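Local coordinates for protein Thf1 (Thermosynechococcus elongatus, PDB 5MJR) that associates with the FtsH protease complex involved in photosystem II repair in cyanobacteria and may take part in photosynthetic membrane biogenesis, at residues Arg37-Ser41 with Ile42-Phe46; Phe69-Gly72 with Val73-Phe77. One frame throughout, in Å; residues are numbered along the deposited sequence.

Overall arrangement
Two local contacts illustrate how a helix is treated at its start and in its middle. Interaction 1, residues 37-46, lies at the surface, where the loop after helix 24-34 turns into helix 41-58; interaction 2, residues 69-77, is buried near the centre of the chain, wholly within the next helix, 67-80. Their centres are 19 Å apart and their nearest atoms about 7 Å, so the two do not touch. At the surface the chemistry is polar: an imidazole, two guanidinium groups and a water serve the first turn. In the core, main-chain bonds repeat along the helix, one threonine hydroxyl adds a second donor to a carbonyl, and mostly apolar side chains meet the surrounding helices.

Interaction 1 of 2, residues Arg37-Ser41 with Ile42-Phe46; sequences RPIHS and IYRRF
His40 reaches forward with its imidazole to the first turn of helix 41-58, where ND1 accepts from Ile42 N at 3.0 Å in a nearly straight bond (168°), the N-H tilted somewhat out of the ring plane. The ring gets there because CG stands anti to the backbone N of His40 (chi1 -166°). Beside this bond runs the Ile42 side chain, its CG1 3.5 Å from His40 ND1 and its CD1 3.6 Å from His40 CE1. An alanine in place of Ile42 would keep the capping N-H but is likely to lose the CG1 and CD1 contacts along the imidazole, leaving the ring freer to swing off the cap. One turn on, Arg44 folds toward the loop with a bend at chi3 (-39°). Its NH1 meets Ile39 O edge-on, in the guanidinium plane, at 2.9 Å, while one face of the same group lies over Ser41 CA. The aliphatic part of Arg44 runs past Ile39; Ile39 CG2 lies 3.6 Å from Arg44 CG and also touches Tyr43 CB. Arg45 presents a face to Ser41 O, and a water links its NH1 to Ser41 OG. Elsewhere Ile39 rests on Phe31 of helix 24-34, and Tyr43 stacks edge-to-face with Tyr84. His40 O receives Arg44 N at 2.9 Å, the first full turn, and together with the imidazole bond this makes His40 a histidine N-cap of an alpha-helix.

Interaction 2 of 2, residues Phe69-Gly72 with Val73-Phe77; sequences FALG and VVTAF
Thr75 gives two hydrogens to one acceptor: its OG1 and its N both bond to Leu71 O, at 2.7 and 2.9 Å, from opposite faces of the carbonyl plane. The hydroxyl can reach back because OG1 stands anti to the carbonyl carbon of Thr75 (chi1 -63°), beside its own N-H. The hydroxyl thus spends its hydrogen within the helix. The Leu71 side chain passes close by, CD1 3.7 Å from Thr75 OG1. The remaining bonds are the i to i+4 set of a regular alpha-helix, here the middle of helix 67-80: Val73 N to Phe69 O, Val74 N to Ala70 O, with an N-H...O angle of 171°, and Ala76 N to Gly72 O, with Phe77 N continuing to Val73 O. Val73 sets CG2 over one face of the Phe69 ring, 3.8 Å from its centroid, a CH-pi contact, and the same methyl lies 3.4 Å from Phe69 O. Around the helix, Phe69 meets Phe63 edge-to-face, Thr75 packs on Val154 and Ala158 of helix 150-162, and Val73 touches Leu108 of helix 105-113.

Interaction 1 of 2, residues Arg37-Ser41 with Ile42-Phe46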
loop_
_atom_site.group_PDB
_atom_site.type_symbol
_atom_site.label_atom_id
_atom_site.label_comp_id
_atom_site.label_asym_id
_atom_site.label_seq_id
_atom_site.Cartn_x
_atom_site.Cartn_y
_atom_site.Cartn_z
ATOM N N ARG A 37 5.336 -16.968 -16.972
ATOM C CA ARG A 37 6.345 -17.832 -16.325
ATOM C C ARG A 37 5.771 -18.387 -15.074
ATOM O O ARG A 37 4.947 -17.793 -14.372
ATOM C CB ARG A 37 7.645 -17.040 -16.049
ATOM C CG ARG A 37 8.246 -16.492 -17.315
ATOM C CD ARG A 37 9.513 -15.788 -16.934
ATOM N NE ARG A 37 10.109 -15.267 -18.154
ATOM C CZ ARG A 37 11.328 -14.767 -18.190
ATOM N NH1 ARG A 37 12.048 -14.698 -17.081
ATOM N NH2 ARG A 37 11.796 -14.295 -19.344
ATOM N N PRO A 38 6.234 -19.581 -14.687
ATOM C CA PRO A 38 5.689 -20.210 -13.501
ATOM C C PRO A 38 5.839 -19.400 -12.231
ATOM O O PRO A 38 6.906 -18.802 -12.027
ATOM C CB PRO A 38 6.520 -21.529 -13.437
ATOM C CG PRO A 38 6.943 -21.775 -14.783
ATOM C CD PRO A 38 7.178 -20.476 -15.395
ATOM N N ILE A 39 4.802 -19.425 -11.409
ATOM C CA ILE A 39 4.849 -18.808 -10.064
ATOM C C ILE A 39 4.530 -19.887 -9.017
ATOM O O ILE A 39 3.505 -20.581 -9.113
ATOM C CB ILE A 39 3.786 -17.686 -9.901
ATOM C CG1 ILE A 39 4.010 -16.602 -10.974
ATOM C CG2 ILE A 39 3.822 -17.104 -8.486
ATOM C CD1 ILE A 39 2.870 -15.609 -11.029
ATOM N N HIS A 40 5.394 -20.034 -8.013
ATOM C CA HIS A 40 5.136 -21.041 -7.004
ATOM C C HIS A 40 3.808 -20.887 -6.343
ATOM O O HIS A 40 3.376 -19.730 -6.088
ATOM C CB HIS A 40 6.260 -21.004 -5.947
ATOM C CG HIS A 40 6.282 -22.169 -5.069
ATOM N ND1 HIS A 40 5.518 -22.262 -3.947
ATOM C CD2 HIS A 40 6.976 -23.352 -5.181
ATOM C CE1 HIS A 40 5.654 -23.488 -3.442
ATOM N NE2 HIS A 40 6.558 -24.142 -4.173
ATOM N N SER A 41 3.120 -21.950 -6.002
ATOM C CA SER A 41 1.833 -21.889 -5.292
ATOM C C SER A 41 1.758 -20.996 -4.077
ATOM O O SER A 41 0.747 -20.376 -3.845
ATOM C CB SER A 41 1.309 -23.314 -4.921
ATOM O OG SER A 41 2.246 -23.976 -4.193
ATOM N N ILE A 42 2.846 -20.953 -3.307
ATOM C CA ILE A 42 2.821 -20.064 -2.132
ATOM C C ILE A 42 2.506 -18.626 -2.580
ATOM O O ILE A 42 1.696 -17.917 -1.919
ATOM C CB ILE A 42 4.178 -20.140 -1.427
ATOM C CG1 ILE A 42 4.425 -21.453 -0.749
ATOM C CG2 ILE A 42 4.309 -19.018 -0.414
ATOM C CD1 ILE A 42 5.855 -21.687 -0.309
ATOM N N TYR A 43 3.167 -18.207 -3.647
ATOM C CA TYR A 43 3.067 -16.831 -4.119
ATOM C C TYR A 43 1.844 -16.593 -4.986
ATOM O O TYR A 43 1.242 -15.528 -4.896
ATOM C CB TYR A 43 4.359 -16.478 -4.847
ATOM C CG TYR A 43 5.487 -16.348 -3.878
ATOM C CD1 TYR A 43 5.634 -15.214 -3.086
ATOM C CD2 TYR A 43 6.396 -17.357 -3.636
ATOM C CE1 TYR A 43 6.645 -15.070 -2.174
ATOM C CE2 TYR A 43 7.398 -17.271 -2.711
ATOM C CZ TYR A 43 7.545 -16.125 -1.980
ATOM O OH TYR A 43 8.500 -15.989 -1.046
ATOM N N ARG A 44 1.385 -17.613 -5.703
ATOM C CA ARG A 44 0.098 -17.466 -6.448
ATOM C C ARG A 44 -1.004 -17.151 -5.455
ATOM O O ARG A 44 -1.891 -16.319 -5.780
ATOM C CB ARG A 44 -0.227 -18.712 -7.242
ATOM C CG ARG A 44 0.692 -18.898 -8.404
ATOM C CD ARG A 44 0.200 -19.828 -9.540
ATOM N NE ARG A 44 -0.537 -21.033 -9.076
ATOM C CZ ARG A 44 0.012 -22.220 -8.801
ATOM N NH1 ARG A 44 1.315 -22.441 -8.853
ATOM N NH2 ARG A 44 -0.734 -23.256 -8.390
ATOM N N ARG A 45 -1.006 -17.753 -4.250
ATOM C CA ARG A 45 -2.038 -17.463 -3.314
ATOM C C ARG A 45 -2.032 -15.946 -2.911
ATOM O O ARG A 45 -3.055 -15.274 -2.901
ATOM C CB ARG A 45 -1.935 -18.325 -2.056
ATOM C CG ARG A 45 -2.205 -19.776 -2.213
ATOM C CD ARG A 45 -2.405 -20.602 -0.915
ATOM N NE ARG A 45 -1.144 -20.851 -0.160
ATOM C CZ ARG A 45 -0.256 -21.839 -0.451
ATOM N NH1 ARG A 45 -0.457 -22.693 -1.478
ATOM N NH2 ARG A 45 0.836 -22.037 0.310
ATOM N N PHE A 46 -0.842 -15.395 -2.604
ATOM C CA PHE A 46 -0.712 -13.999 -2.188
ATOM C C PHE A 46 -1.051 -13.068 -3.346
ATOM O O PHE A 46 -1.771 -12.048 -3.180
ATOM C CB PHE A 46 0.677 -13.761 -1.606
ATOM C CG PHE A 46 0.833 -14.158 -0.164
ATOM C CD1 PHE A 46 0.928 -15.450 0.228
ATOM C CD2 PHE A 46 0.889 -13.160 0.791
ATOM C CE1 PHE A 46 1.003 -15.825 1.602
ATOM C CE2 PHE A 46 1.056 -13.450 2.125
ATOM C CZ PHE A 46 1.090 -14.824 2.549
HETATM O O HOH W 1 2.009 -24.307 -1.488
#

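Interaction 2 of 2, residues Phe69-Gly72 with Val73-Phe77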
loop_
_atom_site.group_PDB
_atom_site.type_symbol
_atom_site.label_atom_id
_atom_site.label_comp_id
_atom_site.label_asym_id
_atom_site.label_seq_id
_atom_site.Cartn_x
_atom_site.Cartn_y
_atom_site.Cartn_z
ATOM N N PHE A 69 -2.756 4.944 -1.490
ATOM C CA PHE A 69 -3.005 3.589 -1.996
ATOM C C PHE A 69 -1.824 3.042 -2.797
ATOM O O PHE A 69 -1.465 1.875 -2.578
ATOM C CB PHE A 69 -4.279 3.655 -2.848
ATOM C CG PHE A 69 -4.613 2.355 -3.585
ATOM C CD1 PHE A 69 -5.178 1.330 -2.979
ATOM C CD2 PHE A 69 -4.259 2.281 -4.899
ATOM C CE1 PHE A 69 -5.428 0.121 -3.734
ATOM C CE2 PHE A 69 -4.532 1.189 -5.681
ATOM C CZ PHE A 69 -5.108 0.144 -5.067
ATOM N N ALA A 70 -1.243 3.851 -3.648
ATOM C CA ALA A 70 -0.083 3.408 -4.385
ATOM C C ALA A 70 1.007 2.910 -3.501
ATOM O O ALA A 70 1.618 1.835 -3.692
ATOM C CB ALA A 70 0.433 4.447 -5.345
ATOM N N LEU A 71 1.327 3.707 -2.476
ATOM C CA LEU A 71 2.357 3.350 -1.535
ATOM C C LEU A 71 2.004 2.052 -0.813
ATOM O O LEU A 71 2.866 1.188 -0.586
ATOM C CB LEU A 71 2.691 4.472 -0.570
ATOM C CG LEU A 71 3.830 4.240 0.427
ATOM C CD1 LEU A 71 5.111 3.951 -0.238
ATOM C CD2 LEU A 71 3.897 5.442 1.357
ATOM N N GLY A 72 0.738 1.882 -0.411
ATOM C CA GLY A 72 0.354 0.691 0.225
ATOM C C GLY A 72 0.476 -0.570 -0.636
ATOM O O GLY A 72 0.955 -1.601 -0.176
ATOM N N VAL A 73 0.077 -0.477 -1.922
ATOM C CA VAL A 73 0.196 -1.616 -2.837
ATOM C C VAL A 73 1.648 -1.976 -3.038
ATOM O O VAL A 73 2.047 -3.163 -2.963
ATOM C CB VAL A 73 -0.473 -1.298 -4.173
ATOM C CG1 VAL A 73 -0.165 -2.346 -5.264
ATOM C CG2 VAL A 73 -1.938 -1.173 -4.034
ATOM N N VAL A 74 2.480 -0.962 -3.311
ATOM C CA VAL A 74 3.905 -1.218 -3.551
ATOM C C VAL A 74 4.548 -1.831 -2.321
ATOM O O VAL A 74 5.318 -2.790 -2.407
ATOM C CB VAL A 74 4.622 0.087 -3.954
ATOM C CG1 VAL A 74 6.134 -0.022 -3.884
ATOM C CG2 VAL A 74 4.202 0.465 -5.365
ATOM N N THR A 75 4.201 -1.286 -1.162
ATOM C CA THR A 75 4.807 -1.792 0.135
ATOM C C THR A 75 4.367 -3.215 0.389
ATOM O O THR A 75 5.216 -4.058 0.762
ATOM C CB THR A 75 4.369 -0.822 1.291
ATOM O OG1 THR A 75 4.911 0.469 1.028
ATOM C CG2 THR A 75 4.920 -1.326 2.610
ATOM N N ALA A 76 3.052 -3.475 0.315
ATOM C CA ALA A 76 2.541 -4.810 0.609
ATOM C C ALA A 76 3.198 -5.851 -0.377
ATOM O O ALA A 76 3.611 -6.954 0.054
ATOM C CB ALA A 76 1.068 -4.879 0.519
ATOM N N PHE A 77 3.180 -5.509 -1.665
ATOM C CA PHE A 77 3.754 -6.387 -2.666
ATOM C C PHE A 77 5.223 -6.622 -2.333
ATOM O O PHE A 77 5.686 -7.774 -2.290
ATOM C CB PHE A 77 3.599 -5.768 -4.061
ATOM C CG PHE A 77 4.202 -6.591 -5.164
ATOM C CD1 PHE A 77 5.456 -6.450 -5.511
ATOM C CD2 PHE A 77 3.389 -7.529 -5.832
ATOM C CE1 PHE A 77 6.015 -7.224 -6.607
ATOM C CE2 PHE A 77 3.930 -8.291 -6.885
ATOM C CZ PHE A 77 5.211 -8.152 -7.226
#